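Local coordinates for protein dihydrodipicolinate synthase (Methanocaldococcus jannaschii DSM 2661, PDB 2YXG) that probably catalyses the condensation of pyruvate with aspartate semialdehyde to 4-hydroxy-tetrahydrodipicolinate, a step of lysine biosynthesis, at residues 102-107 against 115-120; 132-137 against 161-166. All coordinates share one frame; numbering follows the deposited sequence.

Contact 1. Residues 102-107 against 115-120; sequences ITPYYN and RKHFGK
Pro104 rests on the imidazole of His117 in a CH-pi contact. Its CG sits 3.6 Å from the centroid of the His117 ring and only 6° off the ring normal, which puts the methylene almost exactly over the middle of the face. Pro104 CD also lies against the His117 ring. The two side chains approach from opposite directions: the CG of His117 stands anti to its backbone N (chi1 -179°), which directs the ring toward the loop, and the ring is turned to present its face.

Van der Waals packing makes up the second group. Phe118, the next residue of the helix, reaches the loop with the far end of its ring, where CZ approaches Thr103 CA to 3.6 Å. The methyl CG2 of Thr103 leans on the same corner, 3.9 Å from Phe118 CZ, and the carbonyl oxygen of Ile102 is equally close to that atom. Phe118 CG stands anti to the carbonyl carbon (chi1 -71°), and the ring meets the start of the loop with its CZ end, Thr103 N lying at the edge.

His117 also packs on Thr81 and Ala84 of helix 81-94, Phe118 on Leu131 and Leu150. Further along the loop, Tyr106 OH bonds to Thr43 OG1 of the second subunit, and its ring stacks on Tyr105 of that subunit.

The loop is therefore seated on its helix by one CH-pi contact over the His117 face and by van der Waals contacts to the Phe118 ring end, with no hydrogen bond between the two segments, and this buried, largely apolar footing adjoins the predicted proton-relay tyrosine.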
# COMPACT_ATOMS: atom_id res chain seq x y z
N ILE A 102 -21.92 -6.84 -4.72
CA ILE A 102 -20.59 -6.36 -4.31
C ILE A 102 -20.34 -6.69 -2.84
O ILE A 102 -21.27 -6.70 -2.00
CB ILE A 102 -20.48 -4.81 -4.57
CG1 ILE A 102 -19.02 -4.29 -4.46
CG2 ILE A 102 -21.48 -4.03 -3.66
CD1 ILE A 102 -18.79 -2.87 -5.07
N THR A 103 -19.07 -6.99 -2.51
CA THR A 103 -18.71 -7.09 -1.12
C THR A 103 -19.09 -5.73 -0.47
O THR A 103 -18.78 -4.67 -1.04
CB THR A 103 -17.20 -7.33 -0.92
OG1 THR A 103 -16.49 -6.13 -1.31
CG2 THR A 103 -16.67 -8.55 -1.80
N PRO A 104 -19.75 -5.76 0.71
CA PRO A 104 -19.98 -4.53 1.50
C PRO A 104 -18.75 -3.66 1.58
O PRO A 104 -17.65 -4.16 1.85
CB PRO A 104 -20.29 -5.09 2.90
CG PRO A 104 -21.11 -6.34 2.57
CD PRO A 104 -20.29 -6.95 1.40
N TYR A 105 -18.93 -2.36 1.40
CA TYR A 105 -17.84 -1.40 1.30
C TYR A 105 -17.91 -0.61 2.60
O TYR A 105 -18.94 -0.65 3.27
CB TYR A 105 -18.06 -0.45 0.08
CG TYR A 105 -19.51 -0.18 -0.14
CD1 TYR A 105 -20.16 0.87 0.53
CD2 TYR A 105 -20.28 -1.02 -0.96
CE1 TYR A 105 -21.54 1.08 0.33
CE2 TYR A 105 -21.64 -0.84 -1.13
CZ TYR A 105 -22.28 0.21 -0.49
OH TYR A 105 -23.65 0.42 -0.69
N TYR A 106 -16.82 0.09 2.93
CA TYR A 106 -16.75 0.98 4.04
C TYR A 106 -16.83 0.32 5.46
O TYR A 106 -15.98 0.59 6.29
CB TYR A 106 -17.72 2.14 3.84
CG TYR A 106 -18.14 2.92 5.06
CD1 TYR A 106 -17.20 3.62 5.87
CD2 TYR A 106 -19.48 2.99 5.39
CE1 TYR A 106 -17.61 4.33 7.00
CE2 TYR A 106 -19.91 3.73 6.49
CZ TYR A 106 -18.99 4.38 7.31
OH TYR A 106 -19.49 5.13 8.43
N ASN A 107 -17.83 -0.51 5.71
CA ASN A 107 -17.91 -1.13 7.03
C ASN A 107 -16.94 -2.27 7.34
O ASN A 107 -16.86 -2.73 8.52
CB ASN A 107 -19.37 -1.38 7.46
CG ASN A 107 -20.14 -2.31 6.57
OD1 ASN A 107 -19.65 -2.78 5.54
ND2 ASN A 107 -21.40 -2.60 6.96
N ARG A 115 -18.92 -14.11 4.23
CA ARG A 115 -19.58 -15.39 3.93
C ARG A 115 -21.04 -15.34 4.35
O ARG A 115 -21.93 -15.70 3.60
CB ARG A 115 -18.83 -16.55 4.60
CG ARG A 115 -19.19 -18.01 4.14
CD ARG A 115 -18.64 -19.10 5.15
NE ARG A 115 -19.24 -18.95 6.49
CZ ARG A 115 -20.53 -19.19 6.74
NH1 ARG A 115 -21.33 -19.66 5.77
NH2 ARG A 115 -21.03 -19.00 7.95
N LYS A 116 -21.29 -14.86 5.55
CA LYS A 116 -22.63 -14.84 6.11
C LYS A 116 -23.50 -13.88 5.31
O LYS A 116 -24.62 -14.23 4.92
CB LYS A 116 -22.58 -14.35 7.55
CG LYS A 116 -22.26 -15.40 8.62
CD LYS A 116 -22.37 -14.72 10.03
CE LYS A 116 -22.58 -15.73 11.12
NZ LYS A 116 -21.28 -16.26 11.63
N HIS A 117 -22.98 -12.67 5.07
CA HIS A 117 -23.61 -11.73 4.14
C HIS A 117 -24.01 -12.38 2.81
O HIS A 117 -25.20 -12.34 2.47
CB HIS A 117 -22.73 -10.50 3.90
CG HIS A 117 -23.33 -9.50 2.95
ND1 HIS A 117 -23.06 -9.49 1.60
CD2 HIS A 117 -24.16 -8.45 3.18
CE1 HIS A 117 -23.69 -8.47 1.03
NE2 HIS A 117 -24.37 -7.83 1.97
N PHE A 118 -23.07 -13.00 2.09
CA PHE A 118 -23.43 -13.57 0.75
C PHE A 118 -24.31 -14.82 0.90
O PHE A 118 -25.06 -15.16 0.02
CB PHE A 118 -22.19 -13.90 -0.14
CG PHE A 118 -21.47 -12.67 -0.65
CD1 PHE A 118 -22.14 -11.72 -1.44
CD2 PHE A 118 -20.15 -12.43 -0.33
CE1 PHE A 118 -21.50 -10.58 -1.91
CE2 PHE A 118 -19.48 -11.28 -0.84
CZ PHE A 118 -20.15 -10.38 -1.61
N GLY A 119 -24.16 -15.52 2.03
CA GLY A 119 -25.01 -16.66 2.38
C GLY A 119 -26.47 -16.24 2.46
O GLY A 119 -27.33 -16.90 1.89
N LYS A 120 -26.76 -15.12 3.13
CA LYS A 120 -28.15 -14.61 3.23
C LYS A 120 -28.68 -14.21 1.85
O LYS A 120 -29.86 -14.43 1.55
CB LYS A 120 -28.29 -13.41 4.21
CG LYS A 120 -27.84 -13.66 5.68
CD LYS A 120 -28.87 -14.46 6.52
CE LYS A 120 -29.93 -13.53 7.19
NZ LYS A 120 -31.25 -14.21 7.63

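Contact 2. Residues 132-137 against 161-166; sequences YNVPSR and KEANPN
Tyr132 and Lys161 run side by side from adjacent parallel strands, with the lysine stretched over one face of the phenol ring. Lys161 CD lies 3.3 Å from Tyr132 CD1, and NZ, 3.8 Å from the Tyr132 ring centroid, makes a cation-pi contact. All the lysine torsions are near 180°, which carries the amine out along the ring to the hydroxyl end.

Next to this pair the main chains are joined in parallel fashion around Asn133. Its N donates to Lys161 O at 3.1 Å (168° at the hydrogen), and its O accepts from Ala163 N at 2.9 Å.

The side chain of Asn133 points to the other side of the sheet, as does that of Glu162. Glu162 OE2 has two donors: Asn133 ND2 at 2.8 Å meets its syn lone pair, with amide and carboxylate planes almost perpendicular (88°), while Asn164 N approaches the anti side at 3.0 Å. Asn133 is gripped at both ends, since OD1 takes Leu142 N and ND2 also donates to Asn141 OD1.

Where the strands end, a water accepts from Ser136 N and donates to Ala163 O, an oxygen that also receives Asn185 ND2. Asn164 OD1 accepts from Asn166 N at 2.9 Å in an Asx turn. Ala163 CB packs 3.6 Å from Val134 CG2 and lies at the edge of the Tyr132 ring.

Tyrosine and lysine on neighbouring strands at the carboxyl end of a TIM barrel are characteristic of the DapA family, in which the lysine forms the Schiff base with pyruvate and the tyrosine transfers protons, roles predicted here for Lys161 and Tyr132.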
# COMPACT_ATOMS: atom_id res chain seq x y z
N TYR A 132 -18.99 -9.57 -6.61
CA TYR A 132 -18.10 -8.52 -7.16
C TYR A 132 -17.09 -8.09 -6.08
O TYR A 132 -17.47 -7.63 -5.01
CB TYR A 132 -18.93 -7.35 -7.64
CG TYR A 132 -18.16 -6.15 -8.16
CD1 TYR A 132 -16.84 -6.26 -8.64
CD2 TYR A 132 -18.78 -4.90 -8.23
CE1 TYR A 132 -16.15 -5.16 -9.10
CE2 TYR A 132 -18.10 -3.79 -8.72
CZ TYR A 132 -16.79 -3.93 -9.16
OH TYR A 132 -16.11 -2.84 -9.67
N ASN A 133 -15.81 -8.31 -6.36
CA ASN A 133 -14.75 -7.95 -5.46
C ASN A 133 -13.94 -6.80 -6.07
O ASN A 133 -13.46 -6.89 -7.21
CB ASN A 133 -13.82 -9.18 -5.19
CG ASN A 133 -12.67 -8.88 -4.22
OD1 ASN A 133 -12.89 -8.35 -3.10
ND2 ASN A 133 -11.45 -9.25 -4.61
N VAL A 134 -13.79 -5.70 -5.34
CA VAL A 134 -13.00 -4.54 -5.86
C VAL A 134 -12.40 -3.82 -4.69
O VAL A 134 -12.86 -2.76 -4.29
CB VAL A 134 -13.86 -3.60 -6.81
CG1 VAL A 134 -15.13 -3.08 -6.08
CG2 VAL A 134 -13.04 -2.45 -7.44
N PRO A 135 -11.37 -4.41 -4.10
CA PRO A 135 -10.80 -3.88 -2.87
C PRO A 135 -10.40 -2.39 -2.94
O PRO A 135 -10.36 -1.73 -1.90
CB PRO A 135 -9.54 -4.73 -2.64
CG PRO A 135 -9.53 -5.76 -3.69
CD PRO A 135 -10.67 -5.61 -4.61
N SER A 136 -10.06 -1.86 -4.12
CA SER A 136 -9.59 -0.48 -4.19
C SER A 136 -10.76 0.48 -3.87
O SER A 136 -10.54 1.64 -3.47
CB SER A 136 -9.00 -0.19 -5.58
OG SER A 136 -10.00 -0.32 -6.56
N ARG A 137 -11.99 0.03 -4.03
CA ARG A 137 -13.14 0.83 -3.62
C ARG A 137 -13.73 0.44 -2.26
O ARG A 137 -14.31 1.30 -1.56
CB ARG A 137 -14.26 0.80 -4.67
CG ARG A 137 -13.95 1.44 -6.04
CD ARG A 137 -15.13 1.09 -6.98
NE ARG A 137 -14.99 1.76 -8.29
CZ ARG A 137 -15.37 3.01 -8.55
NH1 ARG A 137 -15.96 3.75 -7.61
NH2 ARG A 137 -15.19 3.52 -9.78
N LYS A 161 -16.91 -11.39 -10.49
CA LYS A 161 -16.28 -10.24 -11.17
C LYS A 161 -15.08 -9.83 -10.33
O LYS A 161 -15.24 -9.28 -9.21
CB LYS A 161 -17.27 -9.09 -11.32
CG LYS A 161 -16.68 -7.75 -11.85
CD LYS A 161 -17.76 -6.59 -11.83
CE LYS A 161 -17.21 -5.33 -12.55
NZ LYS A 161 -18.02 -4.09 -12.34
N GLU A 162 -13.89 -10.19 -10.83
CA GLU A 162 -12.64 -9.96 -10.07
C GLU A 162 -11.96 -8.68 -10.46
O GLU A 162 -11.38 -8.63 -11.55
CB GLU A 162 -11.69 -11.18 -10.18
CG GLU A 162 -10.45 -11.14 -9.22
CD GLU A 162 -10.81 -10.82 -7.74
OE1 GLU A 162 -10.98 -11.79 -6.98
OE2 GLU A 162 -10.92 -9.62 -7.35
N ALA A 163 -12.08 -7.64 -9.63
CA ALA A 163 -11.33 -6.36 -9.91
C ALA A 163 -10.02 -6.15 -9.14
O ALA A 163 -9.43 -5.07 -9.25
CB ALA A 163 -12.22 -5.10 -9.71
N ASN A 164 -9.64 -7.11 -8.31
CA ASN A 164 -8.35 -7.14 -7.62
C ASN A 164 -7.35 -7.39 -8.72
O ASN A 164 -7.46 -8.39 -9.41
CB ASN A 164 -8.31 -8.30 -6.58
CG ASN A 164 -7.00 -8.37 -5.77
OD1 ASN A 164 -5.92 -7.94 -6.22
ND2 ASN A 164 -7.08 -8.92 -4.59
N PRO A 165 -6.37 -6.46 -8.90
CA PRO A 165 -5.37 -6.50 -9.97
C PRO A 165 -4.22 -7.49 -9.69
O PRO A 165 -3.35 -7.70 -10.55
CB PRO A 165 -4.88 -5.04 -10.01
CG PRO A 165 -4.86 -4.65 -8.58
CD PRO A 165 -6.16 -5.30 -8.00
N ASN A 166 -4.20 -8.10 -8.51
CA ASN A 166 -3.26 -9.19 -8.25
C ASN A 166 -3.80 -10.48 -8.85
O ASN A 166 -4.65 -11.16 -8.25
CB ASN A 166 -2.98 -9.36 -6.75
CG ASN A 166 -2.19 -10.64 -6.42
OD1 ASN A 166 -1.80 -11.45 -7.29
ND2 ASN A 166 -1.97 -10.84 -5.13
O HOH W 1 -9.07 -3.45 -6.48

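In the fold
From the N terminus, contact 1 comes first: strand 98-102 runs into the loop that turns back as helix 111-124, and residues 102-107 against 115-120 close that loop onto its own helix. The chain then returns as strand 129-133, passes through helices 135-138 and 144-153, and reaches strand 157-162, where contact 2 completes a beta-alpha-beta unit. The two contacts are in series and neither nest nor cross. They nevertheless meet, because strand 129-133 lies between strands 98-102 and 157-162: Thr103 N is 3.0 Å from Tyr132 O, probably hydrogen-bonded. Together they span three neighbouring barrel strands, and both lie within reach of the second subunit.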